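Local coordinates for protein cytochrome P450 (Novosphingobium aromaticivorans, PDB 3OFT) that is a haem-binding cytochrome P450, CYP101C1, with the mostly helical fold of that family wrapped around protoporphyrin IX and its iron, at residues P161-L166 with D187-P192; S107-A112 with F206-S211; A8-D13 with D294-R299. All blocks are in the same frame, centred on the assembly; numbering follows the deposited sequence.

Contact 1: P161-L166 with D187-P192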
ATOM      1  N   PRO A 161       8.826 -20.720  10.955  1.00 29.27           N
ATOM      2  CA  PRO A 161       7.470 -21.299  11.082  1.00 28.70           C
ATOM      3  C   PRO A 161       6.682 -20.742  12.273  1.00 28.30           C
ATOM      4  O   PRO A 161       5.500 -20.402  12.129  1.00 27.60           O
ATOM      5  CB  PRO A 161       7.729 -22.805  11.265  1.00 28.87           C
ATOM      6  CG  PRO A 161       9.103 -23.038  10.695  1.00 28.96           C
ATOM      7  CD  PRO A 161       9.873 -21.768  10.974  1.00 29.94           C
ATOM      8  N   ARG A 162       7.333 -20.636  13.431  1.00 28.20           N
ATOM      9  CA  ARG A 162       6.705 -20.027  14.606  1.00 28.17           C
ATOM     10  C   ARG A 162       6.348 -18.570  14.294  1.00 27.61           C
ATOM     11  O   ARG A 162       5.206 -18.158  14.469  1.00 27.15           O
ATOM     12  CB  ARG A 162       7.622 -20.116  15.842  1.00 27.98           C
ATOM     13  CG  ARG A 162       6.963 -19.627  17.140  1.00 28.71           C
ATOM     14  CD  ARG A 162       7.836 -19.857  18.382  1.00 30.37           C
ATOM     15  NE  ARG A 162       9.143 -19.207  18.256  1.00 30.70           N
ATOM     16  CZ  ARG A 162       9.368 -17.904  18.437  1.00 31.08           C
ATOM     17  NH1 ARG A 162       8.381 -17.088  18.784  1.00 30.01           N
ATOM     18  NH2 ARG A 162      10.591 -17.415  18.283  1.00 29.04           N
ATOM     19  N   LEU A 163       7.322 -17.808  13.794  1.00 27.36           N
ATOM     20  CA  LEU A 163       7.120 -16.381  13.544  1.00 26.95           C
ATOM     21  C   LEU A 163       6.064 -16.111  12.461  1.00 27.69           C
ATOM     22  O   LEU A 163       5.328 -15.124  12.529  1.00 27.73           O
ATOM     23  CB  LEU A 163       8.452 -15.689  13.249  1.00 26.33           C
ATOM     24  CG  LEU A 163       9.381 -15.603  14.462  1.00 26.06           C
ATOM     25  CD1 LEU A 163      10.704 -14.939  14.086  1.00 24.46           C
ATOM     26  CD2 LEU A 163       8.680 -14.865  15.630  1.00 26.23           C
ATOM     27  N   ARG A 164       5.984 -17.013  11.482  1.00 28.31           N
ATOM     28  CA  ARG A 164       4.992 -16.957  10.416  1.00 29.25           C
ATOM     29  C   ARG A 164       3.580 -17.131  11.012  1.00 29.86           C
ATOM     30  O   ARG A 164       2.666 -16.366  10.701  1.00 29.10           O
ATOM     31  CB  ARG A 164       5.293 -18.073   9.390  1.00 29.58           C
ATOM     32  CG  ARG A 164       5.224 -17.655   7.950  1.00 31.79           C
ATOM     33  CD  ARG A 164       5.510 -18.849   7.002  1.00 33.25           C
ATOM     34  NE  ARG A 164       6.869 -18.799   6.472  1.00 37.03           N
ATOM     35  CZ  ARG A 164       7.811 -19.741   6.585  1.00 39.22           C
ATOM     36  NH1 ARG A 164       7.577 -20.881   7.248  1.00 39.24           N
ATOM     37  NH2 ARG A 164       9.012 -19.535   6.022  1.00 37.55           N
ATOM     38  N   GLN A 165       3.416 -18.123  11.891  1.00 30.55           N
ATOM     39  CA  GLN A 165       2.113 -18.350  12.533  1.00 32.07           C
ATOM     40  C   GLN A 165       1.683 -17.215  13.469  1.00 31.81           C
ATOM     41  O   GLN A 165       0.534 -16.754  13.404  1.00 31.16           O
ATOM     42  CB  GLN A 165       2.061 -19.708  13.227  1.00 32.25           C
ATOM     43  CG  GLN A 165       1.392 -20.776  12.344  1.00 36.43           C
ATOM     44  CD  GLN A 165       1.667 -22.206  12.814  1.00 42.05           C
ATOM     45  OE1 GLN A 165       1.860 -22.456  14.014  1.00 44.24           O
ATOM     46  NE2 GLN A 165       1.701 -23.149  11.864  1.00 40.43           N
ATOM     47  N   LEU A 166       2.608 -16.745  14.305  1.00 31.67           N
ATOM     48  CA  LEU A 166       2.370 -15.551  15.143  1.00 32.18           C
ATOM     49  C   LEU A 166       1.913 -14.347  14.295  1.00 31.89           C
ATOM     50  O   LEU A 166       1.025 -13.578  14.691  1.00 31.76           O
ATOM     51  CB  LEU A 166       3.654 -15.188  15.915  1.00 32.20           C
ATOM     52  CG  LEU A 166       3.948 -15.522  17.394  1.00 34.33           C
ATOM     53  CD1 LEU A 166       3.046 -16.595  17.998  1.00 35.71           C
ATOM     54  CD2 LEU A 166       5.427 -15.879  17.601  1.00 32.00           C
ATOM     55  N   ASP A 187       2.978  -4.765  18.573  1.00 12.52           N
ATOM     56  CA  ASP A 187       4.112  -4.438  19.443  1.00 13.75           C
ATOM     57  C   ASP A 187       4.719  -5.683  20.073  1.00 13.08           C
ATOM     58  O   ASP A 187       5.941  -5.792  20.147  1.00 15.05           O
ATOM     59  CB  ASP A 187       3.681  -3.467  20.546  1.00 13.32           C
ATOM     60  CG  ASP A 187       3.527  -2.033  20.037  1.00 17.93           C
ATOM     61  OD1 ASP A 187       3.123  -1.140  20.838  1.00 19.53           O
ATOM     62  OD2 ASP A 187       3.801  -1.800  18.828  1.00 18.95           O
ATOM     63  N   ASP A 188       3.875  -6.582  20.562  1.00 14.13           N
ATOM     64  CA  ASP A 188       4.364  -7.782  21.247  1.00 14.62           C
ATOM     65  C   ASP A 188       5.081  -8.716  20.281  1.00 14.47           C
ATOM     66  O   ASP A 188       6.091  -9.283  20.626  1.00 13.50           O
ATOM     67  CB  ASP A 188       3.259  -8.527  22.005  1.00 15.75           C
ATOM     68  CG  ASP A 188       2.793  -7.755  23.253  1.00 19.88           C
ATOM     69  OD1 ASP A 188       3.602  -6.936  23.760  1.00 26.08           O
ATOM     70  OD2 ASP A 188       1.642  -7.957  23.699  1.00 23.17           O
ATOM     71  N   TYR A 189       4.547  -8.862  19.081  1.00 13.95           N
ATOM     72  CA  TYR A 189       5.234  -9.588  18.007  1.00 13.77           C
ATOM     73  C   TYR A 189       6.608  -9.011  17.620  1.00 13.26           C
ATOM     74  O   TYR A 189       7.585  -9.756  17.423  1.00 11.27           O
ATOM     75  CB  TYR A 189       4.347  -9.522  16.786  1.00 14.10           C
ATOM     76  CG  TYR A 189       4.837 -10.274  15.593  1.00 15.30           C
ATOM     77  CD1 TYR A 189       5.186  -9.599  14.419  1.00 15.96           C
ATOM     78  CD2 TYR A 189       4.922 -11.661  15.613  1.00 20.30           C
ATOM     79  CE1 TYR A 189       5.586 -10.293  13.290  1.00 19.45           C
ATOM     80  CE2 TYR A 189       5.326 -12.371  14.478  1.00 21.41           C
ATOM     81  CZ  TYR A 189       5.654 -11.670  13.320  1.00 21.21           C
ATOM     82  OH  TYR A 189       6.050 -12.353  12.202  1.00 22.20           O
ATOM     83  N   LEU A 190       6.662  -7.687  17.485  1.00 11.95           N
ATOM     84  CA  LEU A 190       7.866  -6.980  17.084  1.00 12.20           C
ATOM     85  C   LEU A 190       8.881  -6.851  18.218  1.00 12.58           C
ATOM     86  O   LEU A 190      10.085  -6.767  17.958  1.00 11.85           O
ATOM     87  CB  LEU A 190       7.514  -5.563  16.556  1.00 11.84           C
ATOM     88  CG  LEU A 190       6.721  -5.587  15.220  1.00 12.25           C
ATOM     89  CD1 LEU A 190       6.270  -4.179  14.857  1.00 15.29           C
ATOM     90  CD2 LEU A 190       7.515  -6.252  14.038  1.00 12.67           C
ATOM     91  N   TRP A 191       8.404  -6.756  19.459  1.00 12.68           N
ATOM     92  CA  TRP A 191       9.343  -6.447  20.546  1.00 14.18           C
ATOM     93  C   TRP A 191      10.599  -7.342  20.622  1.00 14.44           C
ATOM     94  O   TRP A 191      11.699  -6.830  20.799  1.00 14.13           O
ATOM     95  CB  TRP A 191       8.682  -6.289  21.943  1.00 14.19           C
ATOM     96  CG  TRP A 191       9.780  -5.921  22.939  1.00 15.88           C
ATOM     97  CD1 TRP A 191      10.297  -6.720  23.939  1.00 18.42           C
ATOM     98  CD2 TRP A 191      10.569  -4.725  22.935  1.00 15.14           C
ATOM     99  NE1 TRP A 191      11.339  -6.065  24.567  1.00 17.68           N
ATOM    100  CE2 TRP A 191      11.515  -4.841  23.974  1.00 16.63           C
ATOM    101  CE3 TRP A 191      10.550  -3.547  22.163  1.00 17.23           C
ATOM    102  CZ2 TRP A 191      12.426  -3.841  24.257  1.00 16.75           C
ATOM    103  CZ3 TRP A 191      11.443  -2.557  22.448  1.00 17.75           C
ATOM    104  CH2 TRP A 191      12.385  -2.707  23.485  1.00 17.11           C
ATOM    105  N   PRO A 192      10.453  -8.678  20.480  1.00 15.82           N
ATOM    106  CA  PRO A 192      11.714  -9.439  20.609  1.00 17.05           C
ATOM    107  C   PRO A 192      12.769  -9.056  19.550  1.00 16.75           C
ATOM    108  O   PRO A 192      13.977  -9.036  19.847  1.00 16.73           O
ATOM    109  CB  PRO A 192      11.277 -10.898  20.478  1.00 17.25           C
ATOM    110  CG  PRO A 192       9.816 -10.915  20.817  1.00 17.83           C
ATOM    111  CD  PRO A 192       9.263  -9.557  20.406  1.00 16.55           C
TER
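The phenol of Y189 reaches from helix 179-199 to helix 160-171 and gives its hydroxyl proton to a backbone carbonyl, OH to O of L163 at 2.9 Å. The hydroxyl lies above the carbonyl plane, about 48° out of it, with a C=O...O angle of 128°. Both this oxygen and CB of L166 meet the ring at its edge, near its plane. Its first torsion explains the reach: CG of Y189 is anti to the backbone N (chi1 -177°), which carries the ring across to the neighbouring helix. Such pairing of helices that follow one another in the chain belongs to the helical part of the cytochrome P450 fold, and the Y189 side chain lies about 12 Å from the haem. L166 touches through its root, CB lying 3.6 Å from CE2 of Y189. L163 adds a looser apolar contact, CD2 to CE2 of Y189 at 4.3 Å, and its side chain also packs on F193, whose ring meets that of Y189 edge-to-face. Tyrosine suits the place because its ring can lie among leucines, including L146 and L150 of helix 144-152, while the hydroxyl at its far end meets a backbone carbonyl.

Contact 2: S107-A112 with F206-S211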
ATOM      1  N   SER A 107      18.285   2.262  -2.243  1.00 20.89           N
ATOM      2  CA  SER A 107      18.415   1.326  -3.354  1.00 23.34           C
ATOM      3  C   SER A 107      19.541   0.300  -3.191  1.00 23.47           C
ATOM      4  O   SER A 107      19.361  -0.845  -3.569  1.00 23.49           O
ATOM      5  CB  SER A 107      18.583   2.052  -4.672  1.00 23.75           C
ATOM      6  OG  SER A 107      17.591   3.050  -4.793  1.00 29.47           O
ATOM      7  N   ARG A 108      20.687   0.699  -2.639  1.00 24.17           N
ATOM      8  CA  ARG A 108      21.778  -0.259  -2.456  1.00 25.10           C
ATOM      9  C   ARG A 108      21.392  -1.435  -1.547  1.00 24.25           C
ATOM     10  O   ARG A 108      21.808  -2.584  -1.779  1.00 24.84           O
ATOM     11  CB  ARG A 108      23.069   0.417  -1.957  1.00 26.47           C
ATOM     12  CG  ARG A 108      22.963   1.128  -0.594  1.00 31.11           C
ATOM     13  CD  ARG A 108      24.366   1.417   0.028  1.00 38.61           C
ATOM     14  NE  ARG A 108      25.241   2.200  -0.859  1.00 43.41           N
ATOM     15  CZ  ARG A 108      26.356   1.735  -1.421  1.00 44.65           C
ATOM     16  NH1 ARG A 108      26.773   0.488  -1.183  1.00 47.24           N
ATOM     17  NH2 ARG A 108      27.070   2.520  -2.204  1.00 45.10           N
ATOM     18  N   PHE A 109      20.599  -1.157  -0.523  1.00 22.10           N
ATOM     19  CA  PHE A 109      20.126  -2.196   0.357  1.00 21.22           C
ATOM     20  C   PHE A 109      19.057  -3.068  -0.300  1.00 19.45           C
ATOM     21  O   PHE A 109      19.077  -4.319  -0.132  1.00 18.09           O
ATOM     22  CB  PHE A 109      19.641  -1.603   1.678  1.00 21.86           C
ATOM     23  CG  PHE A 109      19.041  -2.616   2.605  1.00 27.39           C
ATOM     24  CD1 PHE A 109      19.850  -3.568   3.238  1.00 31.67           C
ATOM     25  CD2 PHE A 109      17.666  -2.630   2.842  1.00 30.25           C
ATOM     26  CE1 PHE A 109      19.303  -4.527   4.111  1.00 33.51           C
ATOM     27  CE2 PHE A 109      17.103  -3.587   3.717  1.00 33.34           C
ATOM     28  CZ  PHE A 109      17.941  -4.537   4.358  1.00 32.98           C
ATOM     29  N   VAL A 110      18.124  -2.416  -1.018  1.00 17.58           N
ATOM     30  CA  VAL A 110      17.119  -3.111  -1.842  1.00 16.84           C
ATOM     31  C   VAL A 110      17.768  -4.069  -2.866  1.00 17.93           C
ATOM     32  O   VAL A 110      17.398  -5.244  -2.954  1.00 16.00           O
ATOM     33  CB  VAL A 110      16.132  -2.133  -2.555  1.00 16.80           C
ATOM     34  CG1 VAL A 110      15.116  -2.920  -3.451  1.00 14.04           C
ATOM     35  CG2 VAL A 110      15.375  -1.279  -1.524  1.00 15.60           C
ATOM     36  N   VAL A 111      18.744  -3.560  -3.623  1.00 17.95           N
ATOM     37  CA  VAL A 111      19.468  -4.397  -4.567  1.00 20.17           C
ATOM     38  C   VAL A 111      20.132  -5.597  -3.873  1.00 19.54           C
ATOM     39  O   VAL A 111      20.037  -6.713  -4.390  1.00 20.34           O
ATOM     40  CB  VAL A 111      20.480  -3.573  -5.435  1.00 21.35           C
ATOM     41  CG1 VAL A 111      21.471  -4.522  -6.191  1.00 23.59           C
ATOM     42  CG2 VAL A 111      19.719  -2.694  -6.437  1.00 21.62           C
ATOM     43  N   ALA A 112      20.749  -5.388  -2.704  1.00 19.55           N
ATOM     44  CA  ALA A 112      21.410  -6.463  -1.967  1.00 19.64           C
ATOM     45  C   ALA A 112      20.418  -7.542  -1.513  1.00 19.92           C
ATOM     46  O   ALA A 112      20.782  -8.695  -1.392  1.00 19.77           O
ATOM     47  CB  ALA A 112      22.202  -5.919  -0.769  1.00 20.44           C
ATOM     48  N   PHE A 206      15.862  -3.378  10.415  1.00 14.56           N
ATOM     49  CA  PHE A 206      15.612  -2.707  11.698  1.00 14.57           C
ATOM     50  C   PHE A 206      16.923  -2.176  12.272  1.00 15.40           C
ATOM     51  O   PHE A 206      16.992  -1.030  12.733  1.00 15.00           O
ATOM     52  CB  PHE A 206      14.951  -3.640  12.722  1.00 14.79           C
ATOM     53  CG  PHE A 206      13.440  -3.786  12.581  1.00 12.73           C
ATOM     54  CD1 PHE A 206      12.730  -3.190  11.537  1.00 14.25           C
ATOM     55  CD2 PHE A 206      12.732  -4.543  13.536  1.00 14.99           C
ATOM     56  CE1 PHE A 206      11.307  -3.350  11.432  1.00 11.91           C
ATOM     57  CE2 PHE A 206      11.318  -4.733  13.436  1.00 14.03           C
ATOM     58  CZ  PHE A 206      10.621  -4.142  12.402  1.00 14.53           C
ATOM     59  N   SER A 207      17.953  -3.019  12.284  1.00 16.11           N
ATOM     60  CA  SER A 207      19.270  -2.639  12.833  1.00 16.59           C
ATOM     61  C   SER A 207      19.811  -1.366  12.222  1.00 17.54           C
ATOM     62  O   SER A 207      20.385  -0.501  12.912  1.00 17.84           O
ATOM     63  CB  SER A 207      20.310  -3.732  12.569  1.00 17.07           C
ATOM     64  OG  SER A 207      20.037  -4.907  13.296  1.00 18.21           O
ATOM     65  N   ARG A 208      19.663  -1.264  10.919  1.00 17.38           N
ATOM     66  CA  ARG A 208      20.220  -0.146  10.221  1.00 18.14           C
ATOM     67  C   ARG A 208      19.494   1.167  10.468  1.00 17.17           C
ATOM     68  O   ARG A 208      20.109   2.223  10.494  1.00 15.99           O
ATOM     69  CB  ARG A 208      20.304  -0.479   8.755  1.00 19.69           C
ATOM     70  CG  ARG A 208      21.663  -1.186   8.502  1.00 24.77           C
ATOM     71  CD  ARG A 208      21.835  -1.566   7.072  1.00 29.27           C
ATOM     72  NE  ARG A 208      20.561  -2.101   6.665  1.00 27.95           N
ATOM     73  CZ  ARG A 208      19.720  -1.473   5.880  1.00 28.99           C
ATOM     74  NH1 ARG A 208      20.058  -0.300   5.351  1.00 28.70           N
ATOM     75  NH2 ARG A 208      18.546  -2.042   5.637  1.00 28.81           N
ATOM     76  N   ILE A 209      18.191   1.103  10.680  1.00 15.41           N
ATOM     77  CA  ILE A 209      17.445   2.335  10.967  1.00 14.43           C
ATOM     78  C   ILE A 209      17.666   2.726  12.425  1.00 14.84           C
ATOM     79  O   ILE A 209      17.891   3.905  12.737  1.00 16.11           O
ATOM     80  CB  ILE A 209      15.920   2.153  10.733  1.00 13.55           C
ATOM     81  CG1 ILE A 209      15.637   1.883   9.237  1.00 12.94           C
ATOM     82  CG2 ILE A 209      15.191   3.420  11.186  1.00 11.30           C
ATOM     83  CD1 ILE A 209      14.176   1.516   8.908  1.00 10.99           C
ATOM     84  N   LEU A 210      17.641   1.727  13.308  1.00 15.40           N
ATOM     85  CA  LEU A 210      17.675   1.947  14.748  1.00 15.71           C
ATOM     86  C   LEU A 210      19.073   2.344  15.240  1.00 17.29           C
ATOM     87  O   LEU A 210      19.191   2.927  16.313  1.00 16.83           O
ATOM     88  CB  LEU A 210      17.151   0.733  15.514  1.00 16.45           C
ATOM     89  CG  LEU A 210      15.638   0.469  15.329  1.00 16.28           C
ATOM     90  CD1 LEU A 210      15.218  -0.829  16.025  1.00 17.93           C
ATOM     91  CD2 LEU A 210      14.834   1.643  15.778  1.00 17.37           C
ATOM     92  N   SER A 211      20.101   2.107  14.431  1.00 19.02           N
ATOM     93  CA  SER A 211      21.478   2.484  14.844  1.00 21.18           C
ATOM     94  C   SER A 211      21.842   3.912  14.378  1.00 21.34           C
ATOM     95  O   SER A 211      22.897   4.471  14.740  1.00 20.75           O
ATOM     96  CB  SER A 211      22.503   1.429  14.373  1.00 22.47           C
ATOM     97  OG  SER A 211      22.677   1.493  12.962  1.00 26.32           O
TER
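F109 and R208 make a cation-pi pair that bridges two helices of the cytochrome P450 fold, 107-128 and the short 205-210, at the protein surface. In this interaction the guanidinium carbon CZ of R208 sits 3.4 Å from the centroid of the F109 ring, only 14° off the ring normal, and therefore over the middle of one face. The two flat groups are not parallel, their planes being 32° apart, and the exact position of NH2 over the ring is doubtful. F109 turns CG anti to its own N, which sends the ring toward R208, and the arginine chain bends at chi3 (-43°) to lay its head on the ring. Phenylalanine offers the electron-rich face that a delocalised cation prefers, and arginine can spread over it while its nitrogens also reach backbone acceptors.

The polar bonds of R208 go to backbone oxygens outside the two segments. NH2 of R208 donates to O of G104, just ahead of helix 107-128, and NE makes weak bonds to the carbonyls of D203 and D204, which probably help to hold the turn of the guanidinium. Within the stack, CD1 of F109 lies 3.4 Å from CZ of R208, over the rim of the guanidinium group.

Contact 3: A8-D13 with D294-R299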
ATOM      1  N   ALA A   8     -24.439  22.828  -1.405  1.00 20.49           N
ATOM      2  CA  ALA A   8     -25.348  21.703  -1.545  1.00 21.81           C
ATOM      3  C   ALA A   8     -24.970  20.788  -2.707  1.00 21.60           C
ATOM      4  O   ALA A   8     -25.112  19.567  -2.597  1.00 21.19           O
ATOM      5  CB  ALA A   8     -26.809  22.181  -1.725  1.00 22.24           C
ATOM      6  N   ASP A   9     -24.529  21.381  -3.812  1.00 22.50           N
ATOM      7  CA  ASP A   9     -24.228  20.609  -5.018  1.00 23.43           C
ATOM      8  C   ASP A   9     -22.961  19.727  -4.900  1.00 22.81           C
ATOM      9  O   ASP A   9     -22.735  18.870  -5.750  1.00 22.34           O
ATOM     10  CB  ASP A   9     -24.165  21.512  -6.258  1.00 24.69           C
ATOM     11  CG  ASP A   9     -22.967  22.469  -6.262  1.00 29.48           C
ATOM     12  OD1 ASP A   9     -22.661  22.997  -7.354  1.00 32.78           O
ATOM     13  OD2 ASP A   9     -22.342  22.734  -5.204  1.00 36.02           O
ATOM     14  N   ARG A  10     -22.170  19.944  -3.843  1.00 21.77           N
ATOM     15  CA  ARG A  10     -20.995  19.100  -3.527  1.00 20.26           C
ATOM     16  C   ARG A  10     -21.295  17.913  -2.591  1.00 19.35           C
ATOM     17  O   ARG A  10     -20.381  17.146  -2.272  1.00 19.08           O
ATOM     18  CB  ARG A  10     -19.878  19.952  -2.885  1.00 19.86           C
ATOM     19  CG  ARG A  10     -19.401  21.188  -3.664  1.00 23.12           C
ATOM     20  CD  ARG A  10     -18.851  20.833  -5.023  1.00 24.59           C
ATOM     21  NE  ARG A  10     -18.271  21.977  -5.746  1.00 25.06           N
ATOM     22  CZ  ARG A  10     -16.974  22.163  -6.015  1.00 24.18           C
ATOM     23  NH1 ARG A  10     -16.048  21.305  -5.591  1.00 21.30           N
ATOM     24  NH2 ARG A  10     -16.596  23.231  -6.721  1.00 17.84           N
ATOM     25  N   VAL A  11     -22.536  17.744  -2.134  1.00 18.47           N
ATOM     26  CA  VAL A  11     -22.854  16.701  -1.138  1.00 18.84           C
ATOM     27  C   VAL A  11     -23.044  15.348  -1.808  1.00 19.07           C
ATOM     28  O   VAL A  11     -23.755  15.257  -2.803  1.00 18.79           O
ATOM     29  CB  VAL A  11     -24.112  17.037  -0.291  1.00 18.69           C
ATOM     30  CG1 VAL A  11     -24.477  15.872   0.640  1.00 18.36           C
ATOM     31  CG2 VAL A  11     -23.908  18.323   0.503  1.00 18.74           C
ATOM     32  N   VAL A  12     -22.384  14.316  -1.280  1.00 18.67           N
ATOM     33  CA  VAL A  12     -22.594  12.920  -1.698  1.00 18.14           C
ATOM     34  C   VAL A  12     -22.749  12.063  -0.451  1.00 18.83           C
ATOM     35  O   VAL A  12     -22.431  12.497   0.635  1.00 17.47           O
ATOM     36  CB  VAL A  12     -21.433  12.351  -2.559  1.00 17.64           C
ATOM     37  CG1 VAL A  12     -21.241  13.138  -3.841  1.00 17.89           C
ATOM     38  CG2 VAL A  12     -20.115  12.295  -1.750  1.00 18.12           C
ATOM     39  N   ASP A  13     -23.207  10.830  -0.598  1.00 19.44           N
ATOM     40  CA  ASP A  13     -23.215   9.947   0.553  1.00 21.21           C
ATOM     41  C   ASP A  13     -22.210   8.784   0.413  1.00 20.49           C
ATOM     42  O   ASP A  13     -22.208   7.834   1.220  1.00 22.34           O
ATOM     43  CB  ASP A  13     -24.634   9.450   0.795  1.00 22.04           C
ATOM     44  CG  ASP A  13     -25.122   8.553  -0.312  1.00 27.25           C
ATOM     45  OD1 ASP A  13     -26.181   7.897  -0.135  1.00 34.21           O
ATOM     46  OD2 ASP A  13     -24.461   8.509  -1.374  1.00 31.94           O
ATOM     47  N   ASP A 294     -10.525  23.771  -5.746  1.00 18.98           N
ATOM     48  CA  ASP A 294     -11.642  23.512  -6.652  1.00 20.70           C
ATOM     49  C   ASP A 294     -12.849  24.444  -6.437  1.00 20.79           C
ATOM     50  O   ASP A 294     -13.995  24.030  -6.647  1.00 21.73           O
ATOM     51  CB  ASP A 294     -12.101  22.049  -6.542  1.00 20.71           C
ATOM     52  CG  ASP A 294     -13.111  21.675  -7.631  1.00 24.11           C
ATOM     53  OD1 ASP A 294     -12.878  22.058  -8.801  1.00 30.26           O
ATOM     54  OD2 ASP A 294     -14.125  21.004  -7.339  1.00 25.88           O
ATOM     55  N   GLY A 295     -12.598  25.669  -5.974  1.00 20.70           N
ATOM     56  CA  GLY A 295     -13.680  26.637  -5.750  1.00 20.70           C
ATOM     57  C   GLY A 295     -14.421  26.550  -4.424  1.00 20.68           C
ATOM     58  O   GLY A 295     -15.471  27.185  -4.245  1.00 21.03           O
ATOM     59  N   VAL A 296     -13.908  25.747  -3.497  1.00 19.30           N
ATOM     60  CA  VAL A 296     -14.447  25.696  -2.136  1.00 18.63           C
ATOM     61  C   VAL A 296     -13.289  25.883  -1.163  1.00 18.02           C
ATOM     62  O   VAL A 296     -12.136  26.021  -1.594  1.00 16.73           O
ATOM     63  CB  VAL A 296     -15.234  24.397  -1.813  1.00 19.27           C
ATOM     64  CG1 VAL A 296     -16.534  24.314  -2.630  1.00 21.62           C
ATOM     65  CG2 VAL A 296     -14.351  23.128  -1.990  1.00 19.63           C
ATOM     66  N   THR A 297     -13.602  25.933   0.132  1.00 18.03           N
ATOM     67  CA  THR A 297     -12.605  26.092   1.179  1.00 18.71           C
ATOM     68  C   THR A 297     -12.749  24.940   2.156  1.00 18.42           C
ATOM     69  O   THR A 297     -13.784  24.770   2.820  1.00 18.07           O
ATOM     70  CB  THR A 297     -12.780  27.393   1.984  1.00 19.55           C
ATOM     71  OG1 THR A 297     -12.674  28.512   1.102  1.00 22.11           O
ATOM     72  CG2 THR A 297     -11.711  27.522   3.097  1.00 19.67           C
ATOM     73  N   ILE A 298     -11.684  24.156   2.242  1.00 15.96           N
ATOM     74  CA  ILE A 298     -11.569  23.176   3.294  1.00 15.24           C
ATOM     75  C   ILE A 298     -11.181  23.975   4.544  1.00 14.09           C
ATOM     76  O   ILE A 298     -10.192  24.684   4.535  1.00 14.98           O
ATOM     77  CB  ILE A 298     -10.490  22.117   2.935  1.00 14.21           C
ATOM     78  CG1 ILE A 298     -10.911  21.353   1.672  1.00 14.41           C
ATOM     79  CG2 ILE A 298     -10.258  21.179   4.138  1.00 14.28           C
ATOM     80  CD1 ILE A 298      -9.806  20.570   0.993  1.00 13.45           C
ATOM     81  N   ARG A 299     -11.963  23.889   5.606  1.00 13.78           N
ATOM     82  CA  ARG A 299     -11.689  24.645   6.844  1.00 13.50           C
ATOM     83  C   ARG A 299     -10.847  23.863   7.819  1.00 13.12           C
ATOM     84  O   ARG A 299     -10.977  22.628   7.895  1.00 12.58           O
ATOM     85  CB  ARG A 299     -13.014  24.994   7.554  1.00 13.16           C
ATOM     86  CG  ARG A 299     -13.907  25.948   6.734  1.00 16.45           C
ATOM     87  CD  ARG A 299     -15.112  26.437   7.561  1.00 18.25           C
ATOM     88  NE  ARG A 299     -14.684  27.315   8.644  1.00 18.51           N
ATOM     89  CZ  ARG A 299     -15.461  27.721   9.644  1.00 21.09           C
ATOM     90  NH1 ARG A 299     -16.728  27.330   9.721  1.00 18.15           N
ATOM     91  NH2 ARG A 299     -14.955  28.527  10.581  1.00 22.32           N
TER
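R10 grips D294 at two points, one on the side chain and one on the backbone. NH2 of R10 donates to the carbonyl O of D294 over 2.7 Å. It comes in nearly along the C=O axis, the C=O...N angle being 171°, and the oxygen is slightly tilted from the guanidinium plane. NH1 forms a salt bridge with OD2 of D294 at 2.6 Å, but its hydrogen bond is bent and weak, with an N-H...O angle of 129°. The carboxylate plane is turned 57° from that of the guanidinium. Each partner has further satisfaction: NH1 also donates to O of L39, and OD1 of D294 makes a salt bridge with R53, so the carboxylate pairs with two arginines, which would probably favour its ionised form. A bend at chi2 directs the guanidinium of R10 to D294. CG1 of V296 covers the centre of one guanidinium face, 4.0 Å from CZ of R10, and valine suits this post as a compact apolar residue that also packs on L39 and W49. G295 adopts backbone angles that call for glycine, in the turn between D294 and V296. The arrangement ties the N-terminal segment, just before edge strand 11-12 of the mixed sheet, to the tight turn of the small antiparallel hairpin 291-293/296-298 in the beta-rich part of the cytochrome P450 fold.

Contact 1 is the most buried of the three, contact 2 lies at the surface and contact 3 is partly buried at the chain's outer margin. Contacts 1 and 2 are neighbours in the helical region, where helices 179-199 and 205-210 follow each other and touch through L190 and F206. Contact 3 lies on the opposite side of the chain's centre, its centre about 45 Å from that of contact 1, and joins strand-bearing segments. The chemistry changes accordingly: a tyrosine ring among leucines with its hydroxyl on a main-chain carbonyl in contact 1, a charge on an aromatic face in contact 2, and paired opposite charges in contact 3. Contact 3 closes a loop holding both others.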